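Local coordinates for protein SusD homolog (Bacteroides thetaiotaomicron, PDB 3SGH) that probably binds glycans at the cell surface as a SusD-like outer-membrane lipoprotein that would serve in their capture and uptake, at residues T23-V27 and Y83-F88; G59-Y65 and S287-P293; M113-S118 and V143-M147; A161-N167 and K178-S182. All coordinates share one frame; numbering follows the deposited sequence. Where two conformers were deposited one is given.

Interaction 1 of 4, residues T23-V27 and Y83-F88; sequences TMFNV and YIYPSF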
loop_
_atom_site.group_PDB
_atom_site.type_symbol
_atom_site.label_atom_id
_atom_site.label_comp_id
_atom_site.label_asym_id
_atom_site.label_seq_id
_atom_site.Cartn_x
_atom_site.Cartn_y
_atom_site.Cartn_z
ATOM N N THR A 23 -14.418 -12.435 -8.007
ATOM C CA THR A 23 -14.147 -11.148 -8.639
ATOM C C THR A 23 -13.720 -10.118 -7.611
ATOM O O THR A 23 -12.790 -9.360 -7.835
ATOM C CB THR A 23 -15.380 -10.564 -9.305
ATOM O OG1 THR A 23 -16.183 -11.629 -9.831
ATOM C CG2 THR A 23 -14.966 -9.580 -10.386
HETATM N N MSE A 24 -14.436 -10.102 -6.484
HETATM C CA MSE A 24 -14.182 -9.106 -5.431
HETATM C C MSE A 24 -12.746 -9.228 -4.949
HETATM O O MSE A 24 -12.077 -8.225 -4.649
HETATM C CB MSE A 24 -15.137 -9.265 -4.232
HETATM C CG MSE A 24 -16.601 -9.141 -4.583
HETATM SE SE MSE A 24 -17.710 -9.367 -3.042
HETATM C CE MSE A 24 -17.238 -7.718 -2.215
ATOM N N PHE A 25 -12.256 -10.469 -4.911
ATOM C CA PHE A 25 -10.934 -10.737 -4.382
ATOM C C PHE A 25 -9.803 -10.073 -5.173
ATOM O O PHE A 25 -8.648 -9.997 -4.681
ATOM C CB PHE A 25 -10.631 -12.232 -4.380
ATOM C CG PHE A 25 -11.309 -13.063 -3.301
ATOM C CD1 PHE A 25 -11.875 -12.538 -2.147
ATOM C CD2 PHE A 25 -11.295 -14.434 -3.450
ATOM C CE1 PHE A 25 -12.423 -13.381 -1.179
ATOM C CE2 PHE A 25 -11.855 -15.276 -2.489
ATOM C CZ PHE A 25 -12.424 -14.764 -1.392
ATOM N N ASN A 26 -10.082 -9.628 -6.402
ATOM C CA ASN A 26 -9.042 -8.903 -7.151
ATOM C C ASN A 26 -8.567 -7.607 -6.463
ATOM O O ASN A 26 -7.484 -7.132 -6.760
ATOM C CB ASN A 26 -9.534 -8.594 -8.542
ATOM C CG ASN A 26 -9.518 -9.839 -9.422
ATOM O OD1 ASN A 26 -8.442 -10.263 -9.854
ATOM N ND2 ASN A 26 -10.674 -10.475 -9.592
ATOM N N VAL A 27 -9.333 -7.051 -5.518
ATOM C CA VAL A 27 -8.825 -5.887 -4.794
ATOM C C VAL A 27 -7.606 -6.151 -3.917
ATOM O O VAL A 27 -6.904 -5.213 -3.578
ATOM C CB VAL A 27 -9.873 -5.159 -3.951
ATOM C CG1 VAL A 27 -11.069 -4.697 -4.849
ATOM C CG2 VAL A 27 -10.325 -6.003 -2.734
ATOM N N TYR A 83 -14.620 -4.121 -9.037
ATOM C CA TYR A 83 -14.487 -5.428 -8.407
ATOM C C TYR A 83 -15.492 -5.618 -7.245
ATOM O O TYR A 83 -16.039 -6.703 -7.070
ATOM C CB TYR A 83 -13.050 -5.656 -7.906
ATOM C CG TYR A 83 -12.027 -5.854 -8.990
ATOM C CD1 TYR A 83 -12.273 -6.700 -10.067
ATOM C CD2 TYR A 83 -10.763 -5.268 -8.882
ATOM C CE1 TYR A 83 -11.340 -6.881 -11.050
ATOM C CE2 TYR A 83 -9.810 -5.464 -9.843
ATOM C CZ TYR A 83 -10.089 -6.266 -10.929
ATOM O OH TYR A 83 -9.128 -6.467 -11.890
ATOM N N ILE A 84 -15.730 -4.566 -6.462
ATOM C CA ILE A 84 -16.505 -4.702 -5.247
ATOM C C ILE A 84 -18.004 -4.694 -5.518
ATOM O O ILE A 84 -18.748 -5.435 -4.871
ATOM C CB ILE A 84 -16.138 -3.595 -4.222
ATOM C CG1 ILE A 84 -14.648 -3.756 -3.814
ATOM C CG2 ILE A 84 -17.095 -3.627 -3.023
ATOM C CD1 ILE A 84 -14.267 -5.189 -3.256
ATOM N N TYR A 85 -18.443 -3.876 -6.477
ATOM C CA TYR A 85 -19.894 -3.750 -6.741
ATOM C C TYR A 85 -20.206 -4.133 -8.175
ATOM O O TYR A 85 -19.408 -3.804 -9.055
ATOM C CB TYR A 85 -20.347 -2.320 -6.485
ATOM C CG TYR A 85 -20.012 -1.772 -5.137
ATOM C CD1 TYR A 85 -20.778 -2.093 -4.006
ATOM C CD2 TYR A 85 -18.971 -0.871 -4.978
ATOM C CE1 TYR A 85 -20.465 -1.562 -2.762
ATOM C CE2 TYR A 85 -18.676 -0.326 -3.708
ATOM C CZ TYR A 85 -19.425 -0.681 -2.633
ATOM O OH TYR A 85 -19.090 -0.170 -1.404
ATOM N N PRO A 86 -21.368 -4.792 -8.430
ATOM C CA PRO A 86 -22.454 -5.091 -7.474
ATOM C C PRO A 86 -22.277 -6.360 -6.646
ATOM O O PRO A 86 -23.160 -6.711 -5.889
ATOM C CB PRO A 86 -23.701 -5.201 -8.396
ATOM C CG PRO A 86 -23.161 -5.752 -9.666
ATOM C CD PRO A 86 -21.801 -5.065 -9.832
ATOM N N SER A 87 -21.159 -7.054 -6.768
ATOM C CA SER A 87 -21.042 -8.349 -6.100
ATOM C C SER A 87 -21.294 -8.264 -4.604
ATOM O O SER A 87 -21.894 -9.172 -4.070
ATOM C CB SER A 87 -19.696 -9.002 -6.375
ATOM O OG SER A 87 -19.581 -9.246 -7.764
ATOM N N PHE A 88 -20.837 -7.194 -3.940
ATOM C CA PHE A 88 -21.056 -7.071 -2.509
ATOM C C PHE A 88 -22.553 -7.198 -2.155
ATOM O O PHE A 88 -22.949 -7.937 -1.218
ATOM C CB PHE A 88 -20.544 -5.746 -1.902
ATOM C CG PHE A 88 -20.894 -5.641 -0.485
ATOM C CD1 PHE A 88 -20.249 -6.433 0.420
ATOM C CD2 PHE A 88 -21.951 -4.859 -0.058
ATOM C CE1 PHE A 88 -20.612 -6.423 1.748
ATOM C CE2 PHE A 88 -22.330 -4.841 1.248
ATOM C CZ PHE A 88 -21.664 -5.635 2.165
HETATM O O HOH W 1 -6.882 -8.024 -10.909
#
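The ring of Tyr83 takes the CB of Asn26 on one face, almost over its centre: CB lies 3.3 Å from the ring centroid of Tyr83, 8° off the normal, a close CH-pi contact. The carbonyl O of Thr23 approaches the same ring obliquely, near CD1. The amide of Asn26 tilts only 26° from the ring plane. It is held there by its own segment, since Asn26 ND2 donates to Thr23 O at 3.0 Å, the oxygen that also accepts from Asn26 N. At the far end a water joins Asn26 OD1 to Tyr83 OH. The ring of Phe88 has the CE of Met24 at its edge. These residues sit where the chain turns from helix 17-24 into helix 26-29, beside the turn between helices 75-84 and 87-95, in the alpha-alpha superhelix of the SusD family. A cis peptide before Pro86 lies in the second turn. Met24 is a selenomethionine whose chain bends at its last torsion, chi3 71°. Its CG lies 3.6 Å from Ser87 CB, and its CE turns back to 4.0 Å from Ile84 CD1. Val27 CG1 meets the same methyl, Ile84 CD1, at 3.6 Å. Replacing Tyr83 with an alanine would probably leave Asn26 CB without its aromatic cover and the bridging water without its hydroxyl partner. Thr108 of helix 100-120 touches both Met24 and Val27.

Interaction 2 of 4, residues G59-Y65 and S287-P293; sequences GKNIFAY and SGSAEIP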
loop_
_atom_site.group_PDB
_atom_site.type_symbol
_atom_site.label_atom_id
_atom_site.label_comp_id
_atom_site.label_asym_id
_atom_site.label_seq_id
_atom_site.Cartn_x
_atom_site.Cartn_y
_atom_site.Cartn_z
ATOM N N GLY A 59 4.299 13.666 -21.852
ATOM C CA GLY A 59 5.498 14.306 -21.286
ATOM C C GLY A 59 5.483 14.237 -19.763
ATOM O O GLY A 59 5.356 13.168 -19.212
ATOM N N LYS A 60 5.593 15.373 -19.087
ATOM C CA LYS A 60 5.608 15.434 -17.630
ATOM C C LYS A 60 4.220 15.639 -16.980
ATOM O O LYS A 60 4.128 15.781 -15.761
ATOM C CB LYS A 60 6.568 16.523 -17.166
ATOM C CG LYS A 60 7.988 16.205 -17.576
ATOM C CD LYS A 60 9.035 17.198 -16.983
ATOM C CE LYS A 60 10.454 16.829 -17.389
ATOM N NZ LYS A 60 11.407 17.853 -16.954
ATOM N N ASN A 61 3.168 15.670 -17.798
ATOM C CA ASN A 61 1.791 15.749 -17.264
ATOM C C ASN A 61 1.283 14.347 -16.984
ATOM O O ASN A 61 0.370 13.825 -17.634
ATOM C CB ASN A 61 0.887 16.548 -18.192
ATOM C CG ASN A 61 1.211 18.018 -18.124
ATOM O OD1 ASN A 61 1.202 18.592 -17.038
ATOM N ND2 ASN A 61 1.589 18.621 -19.265
ATOM N N ILE A 62 1.873 13.789 -15.945
ATOM C CA ILE A 62 1.651 12.397 -15.518
ATOM C C ILE A 62 1.767 12.324 -14.021
ATOM O O ILE A 62 2.186 13.312 -13.373
ATOM C CB ILE A 62 2.651 11.389 -16.200
ATOM C CG1 ILE A 62 4.105 11.747 -15.898
ATOM C CG2 ILE A 62 2.396 11.277 -17.753
ATOM C CD1 ILE A 62 5.142 10.826 -16.543
ATOM N N PHE A 63 1.373 11.196 -13.432
ATOM C CA PHE A 63 1.387 11.054 -11.974
ATOM C C PHE A 63 2.738 11.414 -11.366
ATOM O O PHE A 63 2.796 11.984 -10.292
ATOM C CB PHE A 63 1.047 9.595 -11.553
ATOM C CG PHE A 63 -0.410 9.357 -11.242
ATOM C CD1 PHE A 63 -1.050 10.075 -10.248
ATOM C CD2 PHE A 63 -1.136 8.405 -11.939
ATOM C CE1 PHE A 63 -2.390 9.841 -9.942
ATOM C CE2 PHE A 63 -2.447 8.166 -11.608
ATOM C CZ PHE A 63 -3.073 8.900 -10.627
ATOM N N ALA A 64 3.825 11.033 -12.035
ATOM C CA ALA A 64 5.158 11.137 -11.389
ATOM C C ALA A 64 5.506 12.552 -11.025
ATOM O O ALA A 64 6.297 12.768 -10.105
ATOM C CB ALA A 64 6.266 10.526 -12.280
ATOM N N TYR A 65 4.937 13.517 -11.763
ATOM C CA TYR A 65 5.158 14.944 -11.472
ATOM C C TYR A 65 3.879 15.611 -10.902
ATOM O O TYR A 65 3.713 16.850 -10.931
ATOM C CB TYR A 65 5.645 15.673 -12.731
ATOM C CG TYR A 65 6.790 15.024 -13.486
ATOM C CD1 TYR A 65 6.564 14.033 -14.415
ATOM C CD2 TYR A 65 8.117 15.460 -13.318
ATOM C CE1 TYR A 65 7.586 13.498 -15.169
ATOM C CE2 TYR A 65 9.133 14.931 -14.016
ATOM C CZ TYR A 65 8.887 13.936 -14.972
ATOM O OH TYR A 65 9.897 13.384 -15.742
ATOM N N SER A 287 11.813 8.503 -10.166
ATOM C CA SER A 287 10.419 8.752 -10.502
ATOM C C SER A 287 10.312 10.259 -10.630
ATOM O O SER A 287 10.876 10.991 -9.798
ATOM C CB SER A 287 9.505 8.228 -9.404
ATOM O OG SER A 287 8.161 8.427 -9.759
ATOM N N GLY A 288 9.695 10.743 -11.697
ATOM C CA GLY A 288 9.638 12.170 -11.898
ATOM C C GLY A 288 11.020 12.704 -12.325
ATOM O O GLY A 288 11.520 13.690 -11.777
ATOM N N SER A 289 11.622 12.041 -13.301
ATOM C CA SER A 289 13.001 12.335 -13.721
ATOM C C SER A 289 13.152 13.702 -14.379
ATOM O O SER A 289 12.173 14.310 -14.830
ATOM C CB SER A 289 13.451 11.200 -14.660
ATOM O OG SER A 289 12.448 10.914 -15.616
ATOM N N ALA A 290 14.398 14.186 -14.445
ATOM C CA ALA A 290 14.716 15.459 -15.079
ATOM C C ALA A 290 14.301 15.458 -16.534
ATOM O O ALA A 290 13.861 16.471 -17.040
ATOM C CB ALA A 290 16.197 15.789 -14.929
ATOM N N GLU A 291 14.487 14.333 -17.213
ATOM C CA GLU A 291 13.982 14.157 -18.563
ATOM C C GLU A 291 12.638 13.386 -18.589
ATOM O O GLU A 291 12.326 12.594 -17.683
ATOM C CB GLU A 291 15.037 13.452 -19.421
ATOM C CG GLU A 291 15.048 11.921 -19.421
ATOM C CD GLU A 291 15.312 11.256 -18.051
ATOM O OE1 GLU A 291 15.870 11.929 -17.126
ATOM O OE2 GLU A 291 15.026 10.027 -17.949
ATOM N N ILE A 292 11.833 13.637 -19.615
ATOM C CA ILE A 292 10.538 12.897 -19.780
ATOM C C ILE A 292 10.859 11.397 -19.749
ATOM O O ILE A 292 11.763 10.956 -20.436
ATOM C CB ILE A 292 9.857 13.274 -21.131
ATOM C CG1 ILE A 292 9.355 14.714 -21.081
ATOM C CG2 ILE A 292 8.757 12.327 -21.456
ATOM C CD1 ILE A 292 9.044 15.340 -22.434
ATOM N N PRO A 293 10.128 10.599 -18.954
ATOM C CA PRO A 293 10.436 9.182 -18.788
ATOM C C PRO A 293 10.133 8.453 -20.100
ATOM O O PRO A 293 9.082 8.677 -20.667
ATOM C CB PRO A 293 9.479 8.729 -17.667
ATOM C CG PRO A 293 9.054 9.914 -16.994
ATOM C CD PRO A 293 9.067 11.014 -18.037
HETATM O O HOH W 2 7.172 10.653 -8.518
#
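Gly59 lays its CA against the branched side chain of Ile292, 3.8 Å from CG2. Its positive phi of 60° suits a residue without a side chain. Lys60 comes next, and its chain is extended beyond CG. The CG passes Ile292 CG1 and also lies over one face of the Tyr65 ring. At the tip, Lys60 NZ donates to Ala290 O at 2.8 Å, from above the carbonyl plane, and forms a salt bridge with Glu442. Ile62 CD1 meets the Pro293 ring at CG, 4.0 Å away. Ala64 turns its CB to Gly288 N at 3.5 Å, while a water links Ala64 O to Ser287 OG. Tyr65 then reaches into the bend of the 287-293 loop. Gly288 CA packs over the ring face opposite Lys60 CG, 3.7 Å from the centroid of the Tyr65 ring. At the ring edge, Tyr65 OH donates to Ser289 O at 2.6 Å, and Pro293 CD lies 3.4 Å from Tyr65 OH. A phenylalanine in place of Tyr65 would probably leave Ser289 O without this donor and the loop less firmly fixed. Within that loop Ser289 OG donates to Glu291 O. The contact joins two irregular loops, 222 residues apart. Both acceptors, Ala290 O and Ser289 O, are main-chain atoms, so these two bonds depend on the backbone path of 287-293, not on the side chains there.

Interaction 3 of 4, residues M113-S118 and V143-M147; sequences MQLLAS and VWHAM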
loop_
_atom_site.group_PDB
_atom_site.type_symbol
_atom_site.label_atom_id
_atom_site.label_comp_id
_atom_site.label_asym_id
_atom_site.label_seq_id
_atom_site.Cartn_x
_atom_site.Cartn_y
_atom_site.Cartn_z
HETATM N N MSE A 113 -12.153 -0.571 -0.174
HETATM C CA MSE A 113 -12.594 0.777 0.086
HETATM C C MSE A 113 -11.659 1.530 1.037
HETATM O O MSE A 113 -11.597 2.765 0.981
HETATM C CB MSE A 113 -14.026 0.788 0.591
HETATM C CG MSE A 113 -15.008 0.298 -0.527
HETATM SE SE MSE A 113 -14.960 1.427 -2.113
HETATM C CE MSE A 113 -14.496 0.117 -3.430
ATOM N N GLN A 114 -10.932 0.833 1.905
ATOM C CA GLN A 114 -9.935 1.529 2.729
ATOM C C GLN A 114 -8.802 2.045 1.848
ATOM O O GLN A 114 -8.288 3.120 2.082
ATOM C CB GLN A 114 -9.422 0.675 3.887
ATOM C CG GLN A 114 -8.670 -0.601 3.577
ATOM C CD GLN A 114 -7.213 -0.398 3.150
ATOM O OE1 GLN A 114 -6.546 0.489 3.647
ATOM N NE2 GLN A 114 -6.737 -1.234 2.214
ATOM N N LEU A 115 -8.461 1.278 0.806
ATOM C CA LEU A 115 -7.539 1.745 -0.204
ATOM C C LEU A 115 -8.077 2.974 -0.929
ATOM O O LEU A 115 -7.371 3.969 -1.063
ATOM C CB LEU A 115 -7.199 0.655 -1.210
ATOM C CG LEU A 115 -6.270 1.017 -2.376
ATOM C CD1 LEU A 115 -5.011 1.675 -1.891
ATOM C CD2 LEU A 115 -5.993 -0.252 -3.222
ATOM N N LEU A 116 -9.340 2.940 -1.348
ATOM C CA LEU A 116 -9.871 4.054 -2.131
ATOM C C LEU A 116 -9.991 5.295 -1.230
ATOM O O LEU A 116 -9.702 6.418 -1.656
ATOM C CB LEU A 116 -11.200 3.658 -2.798
ATOM C CG LEU A 116 -11.773 4.689 -3.783
ATOM C CD1 LEU A 116 -10.732 5.054 -4.883
ATOM C CD2 LEU A 116 -13.146 4.215 -4.394
ATOM N N ALA A 117 -10.401 5.108 0.025
ATOM C CA ALA A 117 -10.469 6.228 0.992
ATOM C C ALA A 117 -9.085 6.831 1.240
ATOM O O ALA A 117 -8.966 8.062 1.358
ATOM C CB ALA A 117 -11.089 5.796 2.347
ATOM N N SER A 118 -8.065 5.984 1.287
ATOM C CA SER A 118 -6.658 6.407 1.447
ATOM C C SER A 118 -6.096 7.116 0.202
ATOM O O SER A 118 -5.061 7.774 0.276
ATOM C CB SER A 118 -5.800 5.221 1.831
ATOM O OG SER A 118 -6.214 4.720 3.104
ATOM N N VAL A 143 -16.773 7.241 6.940
ATOM C CA VAL A 143 -16.416 5.994 6.225
ATOM C C VAL A 143 -15.387 5.179 7.006
ATOM O O VAL A 143 -15.516 3.984 7.082
ATOM C CB VAL A 143 -16.001 6.196 4.738
ATOM C CG1 VAL A 143 -14.712 7.005 4.574
ATOM C CG2 VAL A 143 -15.902 4.858 4.061
ATOM N N TRP A 144 -14.388 5.808 7.614
ATOM C CA TRP A 144 -13.440 5.035 8.409
ATOM C C TRP A 144 -14.157 4.317 9.554
ATOM O O TRP A 144 -13.944 3.130 9.781
ATOM C CB TRP A 144 -12.300 5.929 8.892
ATOM C CG TRP A 144 -11.266 6.162 7.781
ATOM C CD1 TRP A 144 -11.192 7.239 6.954
ATOM C CD2 TRP A 144 -10.229 5.262 7.345
ATOM N NE1 TRP A 144 -10.175 7.107 6.086
ATOM C CE2 TRP A 144 -9.572 5.891 6.264
ATOM C CE3 TRP A 144 -9.794 4.014 7.770
ATOM C CZ2 TRP A 144 -8.480 5.315 5.617
ATOM C CZ3 TRP A 144 -8.731 3.411 7.094
ATOM C CH2 TRP A 144 -8.103 4.055 6.026
ATOM N N HIS A 145 -15.005 5.035 10.276
ATOM C CA HIS A 145 -15.763 4.396 11.389
ATOM C C HIS A 145 -16.709 3.290 10.910
ATOM O O HIS A 145 -16.745 2.183 11.506
ATOM C CB HIS A 145 -16.507 5.433 12.209
ATOM C CG HIS A 145 -15.616 6.262 13.086
ATOM N ND1 HIS A 145 -16.013 6.721 14.321
ATOM C CD2 HIS A 145 -14.370 6.742 12.895
ATOM C CE1 HIS A 145 -15.039 7.440 14.855
ATOM N NE2 HIS A 145 -14.032 7.474 14.007
ATOM N N ALA A 146 -17.434 3.550 9.815
ATOM C CA ALA A 146 -18.290 2.545 9.198
ATOM C C ALA A 146 -17.519 1.294 8.797
ATOM O O ALA A 146 -18.017 0.199 9.021
ATOM C CB ALA A 146 -19.024 3.099 7.976
HETATM N N MSE A 147 -16.327 1.474 8.202
HETATM C CA MSE A 147 -15.498 0.346 7.778
HETATM C C MSE A 147 -15.003 -0.447 8.985
HETATM O O MSE A 147 -15.009 -1.683 8.931
HETATM C CB MSE A 147 -14.341 0.762 6.843
HETATM C CG MSE A 147 -14.792 1.266 5.527
HETATM SE SE MSE A 147 -13.333 1.585 4.307
HETATM C CE MSE A 147 -12.591 3.089 5.294
HETATM O O HOH W 3 -9.300 9.088 3.980
#
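Met147 and Trp144 of helix 140-162 pack on Gln114, Ala117 and Ser118 of helix 100-120. The helices form an antiparallel pair in the alpha-alpha superhelix, with short-segment axes 10.8 Å apart and 165° between their directions. The apolar contacts centre on Ala117 and Met147. Ala117 CB faces Val143 CG1, the pyrrole side of Trp144 and Met147 CE, all at loose van der Waals range. The selenium of Met147, a selenomethionine, rests on the backbone of the other helix, 3.5 Å from Gln114 N. Its chain runs extended through chi2 and then bends (chi3 -68°), bringing CE back over one face of the Trp144 indole, toward the rim. Met195 of helix 181-198 touches both Trp144 and Met147, so a third helix adjoins the pair. Trp491 meets the indole with its plane steeply inclined. The polar contacts lie along the edge of the indole. Ser118 OG sits in its plane, 3.4 Å from Trp144 CZ2. That hydroxyl donates to Gln114 O at 2.8 Å, one turn back, and also bonds Arg198. Gln114 O accepts from Ser118 N as well, and the two donors reach it from opposite faces of its carbonyl plane. Trp144 is buried, and its N-H is satisfied through water: Trp144 NE1 donates at 3.0 Å to a water lying in the ring plane, and that water donates at 2.8 Å to Ala117 O.

Interaction 4 of 4, residues A161-N167 and K178-S182; sequences AATFGVN and KGDCS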
loop_
_atom_site.group_PDB
_atom_site.type_symbol
_atom_site.label_atom_id
_atom_site.label_comp_id
_atom_site.label_asym_id
_atom_site.label_seq_id
_atom_site.Cartn_x
_atom_site.Cartn_y
_atom_site.Cartn_z
ATOM N N ALA A 161 -16.406 -19.216 13.159
ATOM C CA ALA A 161 -16.193 -20.174 12.088
ATOM C C ALA A 161 -14.854 -20.936 12.263
ATOM O O ALA A 161 -14.786 -22.148 12.029
ATOM C CB ALA A 161 -16.254 -19.443 10.713
ATOM N N ALA A 162 -13.808 -20.237 12.686
ATOM C CA ALA A 162 -12.466 -20.811 12.795
ATOM C C ALA A 162 -12.401 -22.015 13.787
ATOM O O ALA A 162 -11.567 -22.938 13.619
ATOM C CB ALA A 162 -11.453 -19.722 13.212
ATOM N N THR A 163 -13.253 -21.973 14.808
ATOM C CA THR A 163 -13.275 -23.028 15.863
ATOM C C THR A 163 -13.674 -24.389 15.275
ATOM O O THR A 163 -13.355 -25.449 15.870
ATOM C CB THR A 163 -14.207 -22.671 17.070
ATOM O OG1 THR A 163 -15.587 -22.645 16.660
ATOM C CG2 THR A 163 -13.824 -21.325 17.685
ATOM N N PHE A 164 -14.346 -24.386 14.104
ATOM C CA PHE A 164 -14.869 -25.635 13.523
ATOM C C PHE A 164 -13.886 -26.293 12.581
ATOM O O PHE A 164 -14.145 -27.417 12.139
ATOM C CB PHE A 164 -16.212 -25.396 12.816
ATOM C CG PHE A 164 -17.284 -24.952 13.736
ATOM C CD1 PHE A 164 -17.978 -25.879 14.505
ATOM C CD2 PHE A 164 -17.592 -23.620 13.867
ATOM C CE1 PHE A 164 -18.981 -25.462 15.374
ATOM C CE2 PHE A 164 -18.583 -23.210 14.728
ATOM C CZ PHE A 164 -19.266 -24.126 15.489
ATOM N N GLY A 165 -12.758 -25.629 12.288
ATOM C CA GLY A 165 -11.805 -26.110 11.302
ATOM C C GLY A 165 -12.048 -25.410 9.963
ATOM O O GLY A 165 -12.949 -24.564 9.859
ATOM N N VAL A 166 -11.285 -25.817 8.950
ATOM C CA VAL A 166 -11.319 -25.198 7.599
ATOM C C VAL A 166 -12.734 -25.195 7.027
ATOM O O VAL A 166 -13.435 -26.212 7.083
ATOM C CB VAL A 166 -10.394 -25.958 6.605
ATOM C CG1 VAL A 166 -10.641 -25.444 5.127
ATOM C CG2 VAL A 166 -8.919 -25.802 7.034
ATOM N N ASN A 167 -13.136 -24.062 6.468
ATOM C CA ASN A 167 -14.515 -23.872 6.013
ATOM C C ASN A 167 -14.615 -24.388 4.585
ATOM O O ASN A 167 -13.855 -23.953 3.696
ATOM C CB ASN A 167 -14.888 -22.413 6.101
ATOM C CG ASN A 167 -16.333 -22.165 5.761
ATOM O OD1 ASN A 167 -16.692 -22.031 4.596
ATOM N ND2 ASN A 167 -17.186 -22.149 6.792
ATOM N N LYS A 178 -7.235 -21.071 1.366
ATOM C CA LYS A 178 -7.905 -22.377 1.134
ATOM C C LYS A 178 -9.010 -22.663 2.162
ATOM O O LYS A 178 -9.251 -23.818 2.566
ATOM C CB LYS A 178 -6.857 -23.483 1.135
ATOM C CG LYS A 178 -5.762 -23.313 0.065
ATOM C CD LYS A 178 -4.794 -24.545 0.048
ATOM C CE LYS A 178 -4.068 -24.757 -1.337
ATOM N NZ LYS A 178 -3.187 -23.596 -1.760
ATOM N N GLY A 179 -9.671 -21.600 2.598
ATOM C CA GLY A 179 -10.805 -21.690 3.520
ATOM C C GLY A 179 -10.506 -21.667 4.986
ATOM O O GLY A 179 -11.415 -21.775 5.784
ATOM N N ASP A 180 -9.232 -21.530 5.350
ATOM C CA ASP A 180 -8.834 -21.494 6.731
ATOM C C ASP A 180 -9.221 -20.151 7.377
ATOM O O ASP A 180 -8.517 -19.130 7.212
ATOM C CB ASP A 180 -7.340 -21.757 6.851
ATOM C CG ASP A 180 -6.883 -21.894 8.297
ATOM O OD1 ASP A 180 -7.561 -21.413 9.265
ATOM O OD2 ASP A 180 -5.807 -22.493 8.489
ATOM N N CYS A 181 -10.325 -20.150 8.120
ATOM C CA CYS A 181 -10.803 -18.914 8.759
ATOM C C CYS A 181 -9.922 -18.407 9.885
ATOM O O CYS A 181 -10.031 -17.224 10.250
ATOM C CB CYS A 181 -12.244 -19.065 9.267
ATOM S SG CYS A 181 -13.398 -19.228 7.833
ATOM N N SER A 182 -9.058 -19.250 10.451
ATOM C CA SER A 182 -8.091 -18.744 11.425
ATOM C C SER A 182 -7.066 -17.837 10.751
ATOM O O SER A 182 -6.627 -16.879 11.348
ATOM C CB SER A 182 -7.385 -19.880 12.161
ATOM O OG SER A 182 -8.323 -20.556 12.970
HETATM O O HOH W 4 -9.613 -22.770 11.253
HETATM O O HOH W 5 -11.540 -22.230 9.417
#
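Val166 and Asn167 run beside Gly179 and Asp180; segment 161-167 follows helix 140-162, and 178-182 leads into helix 181-198. The side chain of Cys181 fills the angle between the segments. Its CB packs on Ala162, 4.1 Å from Ala162 CB. Beyond it, SG is turned anti to its carbonyl carbon, chi1 -68°, and ends between two side chains. On the first it is 4.1 Å from Ala161 CB; on the second, 3.9 Å from Asn167 CB. Val100 of helix 100-120 touches all three of these residues, Ala161, Asn167 and Cys181. A backbone bond ties the two segments together: Asn167 N donates to Gly179 O at 2.9 Å, nearly straight at 168°. Gly179 has no room for a side chain, since a CB would collide with Asn167 O. Next to it Val166 CG1 lies 3.3 Å from Lys178 O. Both loops end in helix N-caps. Asn167 caps the following helix through OD1 to Leu170 N, and Asp180 OD1 accepts a weak bond from Ser182 N. Two waters span the gap. One donates to Ala162 O and to Asp180 OD1. The other accepts from Cys181 N at 2.7 Å and donates weakly to Gly165 O. The chemistry is thus divided: apolar atoms meet round the buried Cys181, one direct backbone bond joins the segments, and water bridges other polar groups, among them Gly165 O past helix 140-162, held only weakly, and Cys181 N at the start of helix 181-198.

From the N terminus, residues 23-27 come first and wait for 83-88, which closes interaction 1 and joins the first helices to helices 75-84 and 87-95. Before that closure the chain passes 59-65, whose partner 287-293 comes far later, so interactions 1 and 2 cross. Interaction 3 closes a short loop between helices 100-120 and 140-162. Interaction 4 then closes a still shorter one between the end of helix 140-162 and the start of helix 181-198. Both fall within the long span bridged by interaction 2. Interactions 1 and 3 touch through Ile84 and Met113. Interactions 2 and 4 lie on opposite sides of the chain's centre, their centres about 47 Å apart.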